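Local coordinates for putative cell filamentation protein (Bartonella quintana, PDB 4N67) that binds ADP in its Fic domain and, as a putative translocated effector, probably transfers AMP from ATP onto host target proteins, at residues A[41-44]-A[45-49]; A[59-62]-A[63-67]; A[126-129]-A[130-133]. The protein carries 2 engineered substitutions. One frame throughout, in Å; residues are numbered along the deposited sequence.

Interaction 1: residues A[41-44]-A[45-49]; sequences TARE and AVNFR
Arg43 and Asn47, one turn apart on helix 30-48, bring two donors together: Arg43 NH1 lies 4.0 Å from Asn47 ND2, and a water joins them instead of a direct bond. Water 2 sits in the plane of the guanidinium, at its edge, and accepts from Arg43 NH1 at 2.9 Å. The same oxygen accepts from Asn47 ND2 at 3.1 Å. The guanidinium and amide planes stand 73° apart, so the two groups meet at an angle and do not stack. Asn47 ND2 also donates to water 3, 2.8 Å away, which in turn donates to Glu44 OE1 at 2.7 Å. With CG anti to the carbonyl carbon (chi1 -64°), Asn47 keeps its amide back over the preceding turn, and CG comes within 3.4 Å of Arg43 O.

A third water serves another side of the helix, donating to Ala42 O and accepting from Arg49 NH1. Beneath these side chains runs the regular helical bonding, from Ala45 N to Thr41 O through to Phe48 N to Glu44 O, the last at 2.8 Å.

Further out, charged partners hold the polar ends. Arg43 NH2 forms a salt bridge with Glu40, Glu44 OE2 with Lys72, and Arg49 NE with Glu168. Thr41 OG1 bonds back to Cys37 O and Ala38 O. Phe48 is buried between Met165 of helix 164-174 and Tyr61, Ile65 and Cys68 of helix 59-70; Ala45 also touches Met165.

The Asn47 amide thus gives one N-H to each of two waters, which link it to the Arg43 guanidinium and the Glu44 carboxylate. Both ND2 hydrogens are satisfied, and the amide sits between a cation and an anion without a direct bond to either, while Glu40 and Lys72 hold those charges.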
loop_
_atom_site.group_PDB
_atom_site.type_symbol
_atom_site.label_atom_id
_atom_site.label_comp_id
_atom_site.label_asym_id
_atom_site.label_seq_id
_atom_site.Cartn_x
_atom_site.Cartn_y
_atom_site.Cartn_z
ATOM N N THR A 41 6.705 11.828 1.091
ATOM C CA THR A 41 6.321 10.571 0.409
ATOM C C THR A 41 5.986 10.824 -1.071
ATOM O O THR A 41 6.249 9.968 -1.923
ATOM C CB THR A 41 5.120 9.859 1.072
ATOM O OG1 THR A 41 3.980 10.746 1.105
ATOM C CG2 THR A 41 5.437 9.495 2.473
ATOM N N ALA A 42 5.425 11.989 -1.402
ATOM C CA ALA A 42 5.178 12.326 -2.799
ATOM C C ALA A 42 6.486 12.416 -3.559
ATOM O O ALA A 42 6.632 11.896 -4.692
ATOM C CB ALA A 42 4.387 13.624 -2.913
ATOM N N ARG A 43 7.477 13.085 -2.969
ATOM C CA ARG A 43 8.777 13.222 -3.590
ATOM C C ARG A 43 9.497 11.891 -3.731
ATOM O O ARG A 43 10.101 11.589 -4.765
ATOM C CB ARG A 43 9.593 14.254 -2.781
ATOM C CG ARG A 43 10.934 14.615 -3.388
ATOM C CD ARG A 43 11.584 15.749 -2.596
ATOM N NE ARG A 43 11.924 15.257 -1.284
ATOM C CZ ARG A 43 13.007 14.551 -0.999
ATOM N NH1 ARG A 43 13.917 14.280 -1.917
ATOM N NH2 ARG A 43 13.197 14.146 0.256
ATOM N N GLU A 44 9.432 11.054 -2.686
ATOM C CA GLU A 44 10.039 9.740 -2.760
ATOM C C GLU A 44 9.371 8.902 -3.830
ATOM O O GLU A 44 10.048 8.124 -4.490
ATOM C CB GLU A 44 9.924 9.013 -1.436
ATOM C CG GLU A 44 10.674 9.661 -0.275
ATOM C CD GLU A 44 12.167 9.584 -0.369
ATOM O OE1 GLU A 44 12.775 9.017 -1.311
ATOM O OE2 GLU A 44 12.774 10.143 0.575
ATOM N N ALA A 45 8.066 9.079 -4.016
ATOM C CA ALA A 45 7.380 8.338 -5.094
ATOM C C ALA A 45 7.857 8.773 -6.483
ATOM O O ALA A 45 8.102 7.938 -7.364
ATOM C CB ALA A 45 5.885 8.468 -4.942
ATOM N N VAL A 46 8.061 10.078 -6.689
ATOM C CA VAL A 46 8.577 10.559 -7.953
ATOM C C VAL A 46 9.925 9.890 -8.225
ATOM O O VAL A 46 10.179 9.400 -9.310
ATOM C CB VAL A 46 8.717 12.102 -7.980
ATOM C CG1 VAL A 46 9.464 12.564 -9.211
ATOM C CG2 VAL A 46 7.342 12.774 -7.896
ATOM N N ASN A 47 10.786 9.844 -7.208
ATOM C CA ASN A 47 12.125 9.312 -7.403
ATOM C C ASN A 47 12.103 7.790 -7.568
ATOM O O ASN A 47 12.842 7.237 -8.381
ATOM C CB ASN A 47 13.038 9.750 -6.242
ATOM C CG ASN A 47 13.234 11.266 -6.170
ATOM O OD1 ASN A 47 12.953 12.011 -7.128
ATOM N ND2 ASN A 47 13.723 11.739 -5.021
ATOM N N PHE A 48 11.224 7.120 -6.829
ATOM C CA PHE A 48 11.109 5.660 -6.887
ATOM C C PHE A 48 10.608 5.189 -8.234
ATOM O O PHE A 48 11.003 4.110 -8.700
ATOM C CB PHE A 48 10.216 5.106 -5.766
ATOM C CG PHE A 48 10.236 3.606 -5.655
ATOM C CD1 PHE A 48 11.255 2.960 -4.977
ATOM C CD2 PHE A 48 9.247 2.829 -6.213
ATOM C CE1 PHE A 48 11.284 1.593 -4.879
ATOM C CE2 PHE A 48 9.265 1.462 -6.109
ATOM C CZ PHE A 48 10.286 0.834 -5.449
ATOM N N ARG A 49 9.815 6.015 -8.912
ATOM C CA ARG A 49 9.320 5.667 -10.253
ATOM C C ARG A 49 10.437 5.440 -11.268
ATOM O O ARG A 49 10.230 4.690 -12.229
ATOM C CB ARG A 49 8.305 6.707 -10.767
ATOM C CG ARG A 49 6.950 6.607 -10.119
ATOM C CD ARG A 49 6.020 7.735 -10.534
ATOM N NE ARG A 49 4.795 7.656 -9.771
ATOM C CZ ARG A 49 4.343 8.539 -8.895
ATOM N NH1 ARG A 49 4.920 9.733 -8.730
ATOM N NH2 ARG A 49 3.245 8.255 -8.207
HETATM O O HOH W 1 4.314 11.689 -6.449
HETATM O O HOH W 2 13.968 14.863 -4.777
HETATM O O HOH W 3 14.645 10.082 -2.917
#

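Interaction 2: residues A[59-62]-A[63-67]; sequences AAYL and RTIHW
The CD1 methyl of Ile65 sits over one face of the Tyr61 ring, four residues back on helix 59-70. It lies 4.1 Å from the ring centroid and 27° off the ring normal, in a CH-pi contact that leans toward Tyr61 CE2 (3.7 Å). Tyr61 swings its ring forward along the helix, with CG anti to the backbone N (chi1 -174°). Ile65 instead puts CG1 beside its own backbone N (chi1 -63°) and, extended at chi2, reaches back to the ring.

Arg63 likewise leans back, its chain straight from CG to NE. Its CG passes 3.4 Å from Ala59 O, and NH1 ends 3.5 Å from Ala59 CB, while NH2 bonds to Thr80 and Gln114. Thr64 OG1 adds a weak bond (3.2 Å) to Ala60 O, which already accepts from Thr64 N.

Leu62 and His66 lie on the buried side. Leu62 packs on Pro154 and Phe155; His66 stacks with Phe155 and bonds Gly78 N through ND1 and Lys157 O through NE2. Pro154, Phe155 and Lys157 belong to the HPFxxGNGR signature of Fic proteins, so this helix backs the signature loop of the Fic fold.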
loop_
_atom_site.group_PDB
_atom_site.type_symbol
_atom_site.label_atom_id
_atom_site.label_comp_id
_atom_site.label_asym_id
_atom_site.label_seq_id
_atom_site.Cartn_x
_atom_site.Cartn_y
_atom_site.Cartn_z
ATOM N N ALA A 59 6.081 -9.907 -1.063
ATOM C CA ALA A 59 5.981 -9.132 0.175
ATOM C C ALA A 59 7.254 -8.326 0.451
ATOM O O ALA A 59 7.207 -7.207 0.973
ATOM C CB ALA A 59 5.653 -10.042 1.332
ATOM N N ALA A 60 8.397 -8.901 0.102
ATOM C CA ALA A 60 9.662 -8.185 0.253
ATOM C C ALA A 60 9.679 -6.929 -0.563
ATOM O O ALA A 60 10.168 -5.896 -0.111
ATOM C CB ALA A 60 10.831 -9.049 -0.118
ATOM N N TYR A 61 9.155 -6.984 -1.774
ATOM C CA TYR A 61 9.101 -5.782 -2.577
ATOM C C TYR A 61 8.170 -4.745 -1.954
ATOM O O TYR A 61 8.471 -3.540 -1.958
ATOM C CB TYR A 61 8.716 -6.134 -4.024
ATOM C CG TYR A 61 8.781 -4.956 -4.973
ATOM C CD1 TYR A 61 9.943 -4.229 -5.160
ATOM C CD2 TYR A 61 7.655 -4.580 -5.699
ATOM C CE1 TYR A 61 9.990 -3.149 -6.034
ATOM C CE2 TYR A 61 7.676 -3.521 -6.582
ATOM C CZ TYR A 61 8.839 -2.808 -6.752
ATOM O OH TYR A 61 8.853 -1.771 -7.652
ATOM N N LEU A 62 7.011 -5.176 -1.453
ATOM C CA LEU A 62 6.085 -4.263 -0.793
ATOM C C LEU A 62 6.766 -3.586 0.384
ATOM O O LEU A 62 6.651 -2.366 0.561
ATOM C CB LEU A 62 4.826 -4.999 -0.371
ATOM C CG LEU A 62 3.686 -4.136 0.090
ATOM C CD1 LEU A 62 2.953 -3.516 -1.076
ATOM C CD2 LEU A 62 2.717 -4.959 0.915
ATOM N N ARG A 63 7.529 -4.367 1.158
ATOM C CA ARG A 63 8.280 -3.783 2.258
ATOM C C ARG A 63 9.335 -2.772 1.785
ATOM O O ARG A 63 9.533 -1.719 2.388
ATOM C CB ARG A 63 8.922 -4.889 3.088
ATOM C CG ARG A 63 7.921 -5.708 3.898
ATOM C CD ARG A 63 8.627 -6.771 4.739
ATOM N NE ARG A 63 7.725 -7.373 5.710
ATOM C CZ ARG A 63 7.007 -8.477 5.540
ATOM N NH1 ARG A 63 7.096 -9.212 4.442
ATOM N NH2 ARG A 63 6.228 -8.892 6.539
ATOM N N THR A 64 9.997 -3.091 0.691
ATOM C CA THR A 64 10.961 -2.163 0.099
ATOM C C THR A 64 10.307 -0.850 -0.323
ATOM O O THR A 64 10.845 0.226 -0.056
ATOM C CB THR A 64 11.683 -2.801 -1.078
ATOM O OG1 THR A 64 12.593 -3.784 -0.564
ATOM C CG2 THR A 64 12.454 -1.800 -1.867
ATOM N N ILE A 65 9.150 -0.911 -0.973
ATOM C CA ILE A 65 8.444 0.300 -1.306
ATOM C C ILE A 65 8.132 1.132 -0.079
ATOM O O ILE A 65 8.399 2.341 -0.041
ATOM C CB ILE A 65 7.137 0.011 -2.078
ATOM C CG1 ILE A 65 7.448 -0.651 -3.429
ATOM C CG2 ILE A 65 6.326 1.272 -2.274
ATOM C CD1 ILE A 65 6.219 -1.211 -4.097
ATOM N N HIS A 66 7.582 0.493 0.954
ATOM C CA HIS A 66 7.229 1.226 2.168
ATOM C C HIS A 66 8.493 1.853 2.757
ATOM O O HIS A 66 8.495 2.993 3.203
ATOM C CB HIS A 66 6.582 0.318 3.191
ATOM C CG HIS A 66 5.982 1.046 4.334
ATOM N ND1 HIS A 66 6.670 1.314 5.505
ATOM C CD2 HIS A 66 4.744 1.558 4.499
ATOM C CE1 HIS A 66 5.868 1.958 6.334
ATOM N NE2 HIS A 66 4.703 2.128 5.745
ATOM N N TRP A 67 9.587 1.104 2.760
ATOM C CA TRP A 67 10.852 1.622 3.296
ATOM C C TRP A 67 11.291 2.860 2.474
ATOM O O TRP A 67 11.655 3.892 3.025
ATOM C CB TRP A 67 11.946 0.565 3.281
ATOM C CG TRP A 67 13.202 1.082 3.899
ATOM C CD1 TRP A 67 13.491 1.089 5.235
ATOM C CD2 TRP A 67 14.292 1.692 3.229
ATOM N NE1 TRP A 67 14.748 1.683 5.421
ATOM C CE2 TRP A 67 15.241 2.056 4.210
ATOM C CE3 TRP A 67 14.557 1.984 1.888
ATOM C CZ2 TRP A 67 16.451 2.696 3.897
ATOM C CZ3 TRP A 67 15.806 2.663 1.575
ATOM C CH2 TRP A 67 16.703 2.985 2.581
#

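Interaction 3: residues A[126-129]-A[130-133]; sequences AKNN and LQGL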
loop_
_atom_site.group_PDB
_atom_site.type_symbol
_atom_site.label_atom_id
_atom_site.label_comp_id
_atom_site.label_asym_id
_atom_site.label_seq_id
_atom_site.Cartn_x
_atom_site.Cartn_y
_atom_site.Cartn_z
ATOM N N ALA A 126 1.540 -17.382 -10.203
ATOM C CA ALA A 126 0.747 -18.280 -11.061
ATOM C C ALA A 126 0.217 -17.556 -12.297
ATOM O O ALA A 126 0.059 -18.151 -13.359
ATOM C CB ALA A 126 -0.412 -18.852 -10.280
ATOM N N LYS A 127 -0.095 -16.266 -12.145
ATOM C CA LYS A 127 -0.614 -15.484 -13.246
ATOM C C LYS A 127 0.464 -14.711 -13.979
ATOM O O LYS A 127 0.147 -13.812 -14.750
ATOM C CB LYS A 127 -1.691 -14.527 -12.744
ATOM C CG LYS A 127 -2.905 -15.254 -12.217
ATOM C CD LYS A 127 -4.078 -14.330 -11.965
ATOM C CE LYS A 127 -5.377 -15.105 -12.129
ATOM N NZ LYS A 127 -6.515 -14.307 -11.608
ATOM N N ASN A 128 1.719 -15.099 -13.812
ATOM C CA ASN A 128 2.810 -14.474 -14.509
ATOM C C ASN A 128 2.797 -12.938 -14.372
ATOM O O ASN A 128 2.963 -12.222 -15.347
ATOM C CB ASN A 128 2.767 -14.898 -15.976
ATOM C CG ASN A 128 4.039 -14.598 -16.705
ATOM O OD1 ASN A 128 5.123 -14.551 -16.116
ATOM N ND2 ASN A 128 3.923 -14.370 -18.012
ATOM N N ASN A 129 2.610 -12.476 -13.142
ATOM C CA ASN A 129 2.558 -11.051 -12.801
ATOM C C ASN A 129 1.589 -10.258 -13.651
ATOM O O ASN A 129 1.835 -9.082 -13.956
ATOM C CB ASN A 129 3.947 -10.433 -12.871
ATOM C CG ASN A 129 4.863 -11.006 -11.831
ATOM O OD1 ASN A 129 4.417 -11.418 -10.743
ATOM N ND2 ASN A 129 6.153 -11.064 -12.160
ATOM N N LEU A 130 0.476 -10.895 -14.003
ATOM C CA LEU A 130 -0.563 -10.298 -14.834
ATOM C C LEU A 130 -0.145 -9.917 -16.247
ATOM O O LEU A 130 -0.834 -9.133 -16.881
ATOM C CB LEU A 130 -1.193 -9.089 -14.124
ATOM C CG LEU A 130 -1.635 -9.274 -12.669
ATOM C CD1 LEU A 130 -2.442 -8.059 -12.202
ATOM C CD2 LEU A 130 -2.434 -10.567 -12.507
ATOM N N GLN A 131 0.936 -10.508 -16.759
ATOM C CA GLN A 131 1.308 -10.335 -18.157
ATOM C C GLN A 131 0.377 -11.108 -19.094
ATOM O O GLN A 131 -0.291 -12.065 -18.693
ATOM C CB GLN A 131 2.739 -10.817 -18.383
ATOM C CG GLN A 131 3.789 -10.034 -17.636
ATOM C CD GLN A 131 5.193 -10.544 -17.898
ATOM O OE1 GLN A 131 5.933 -10.819 -16.962
ATOM N NE2 GLN A 131 5.567 -10.668 -19.166
ATOM N N GLY A 132 0.290 -10.666 -20.348
ATOM C CA GLY A 132 -0.468 -11.381 -21.340
ATOM C C GLY A 132 -1.968 -11.276 -21.230
ATOM O O GLY A 132 -2.708 -12.131 -21.712
ATOM N N LEU A 133 -2.452 -10.230 -20.576
ATOM C CA LEU A 133 -3.880 -10.018 -20.439
ATOM C C LEU A 133 -4.402 -8.942 -21.369
ATOM O O LEU A 133 -3.682 -7.997 -21.749
ATOM C CB LEU A 133 -4.238 -9.638 -18.995
ATOM C CG LEU A 133 -3.831 -10.644 -17.918
ATOM C CD1 LEU A 133 -4.186 -10.146 -16.538
ATOM C CD2 LEU A 133 -4.529 -11.973 -18.177
HETATM O O HOH W 4 -1.820 -13.229 -16.618
HETATM O O HOH W 5 6.134 -13.022 -14.559
#
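Asn128, Asn129 and Leu130 all have positive phi, giving a short left-handed helical turn, and Gln131 N closes it by bonding to Asn128 O at 3.0 Å. The N-H points nearly straight at the oxygen, yet the nitrogen stands well above the carbonyl plane, 48° out of it. Leu130 N makes a weak bond of 3.0 Å to Lys127 O. Water 4 spans the same turn, donating to both Lys127 O and Gln131 O at 2.8 Å.

Lys127 is the first residue to leave the geometry of helix 112-126, and left-handed values begin at the next, Asn128. Asn128 is the C-prime residue of a Schellman motif in which Asn129 N reaches back to Leu124 O, and its own positive phi turns the chain out of the helix.

Among the side chains, Gln131 folds its CG back over the turn, 3.3 Å from Asn128 O, because CG lies beside its backbone N (chi1 -64°). Its amide then crosses that of Asn128 with the planes 29° apart, and Asn128 ND2 rests 3.8 Å from Gln131 CB. On another side Leu130 CD2 lies against the aliphatic stem of Lys127, 4.0 Å from Lys127 CB, while Lys127 NZ bonds to Asn141.

Leu130 is the buried member of this otherwise surface turn. It packs on Leu124 of helix 112-126, on Phe138 and Asn141 of helix 135-152, and on Leu170 of helix 164-174, filling the junction of three helices as the chain passes from the first to the second.

Interactions 1 and 2 lie on consecutive helices and touch: Phe48 CE2 meets Tyr61 OH at 3.6 Å, and Phe48 CZ meets Ile65 CG1 at 3.8 Å. The centres of the two interactions are 14 Å apart. Interaction 3 stands off, its nearest atoms about 9 Å from interaction 2 and about 14 Å from interaction 1. Helix 164-174 serves all three, through Met165 for the first two and Leu170 for the third. The nucleotide lies closest to interaction 2, with the His66 side chain about 7 Å from ADP; the Thr41 side chain of interaction 1 is about 9 Å from ADP and about 7 Å from the magnesium ion.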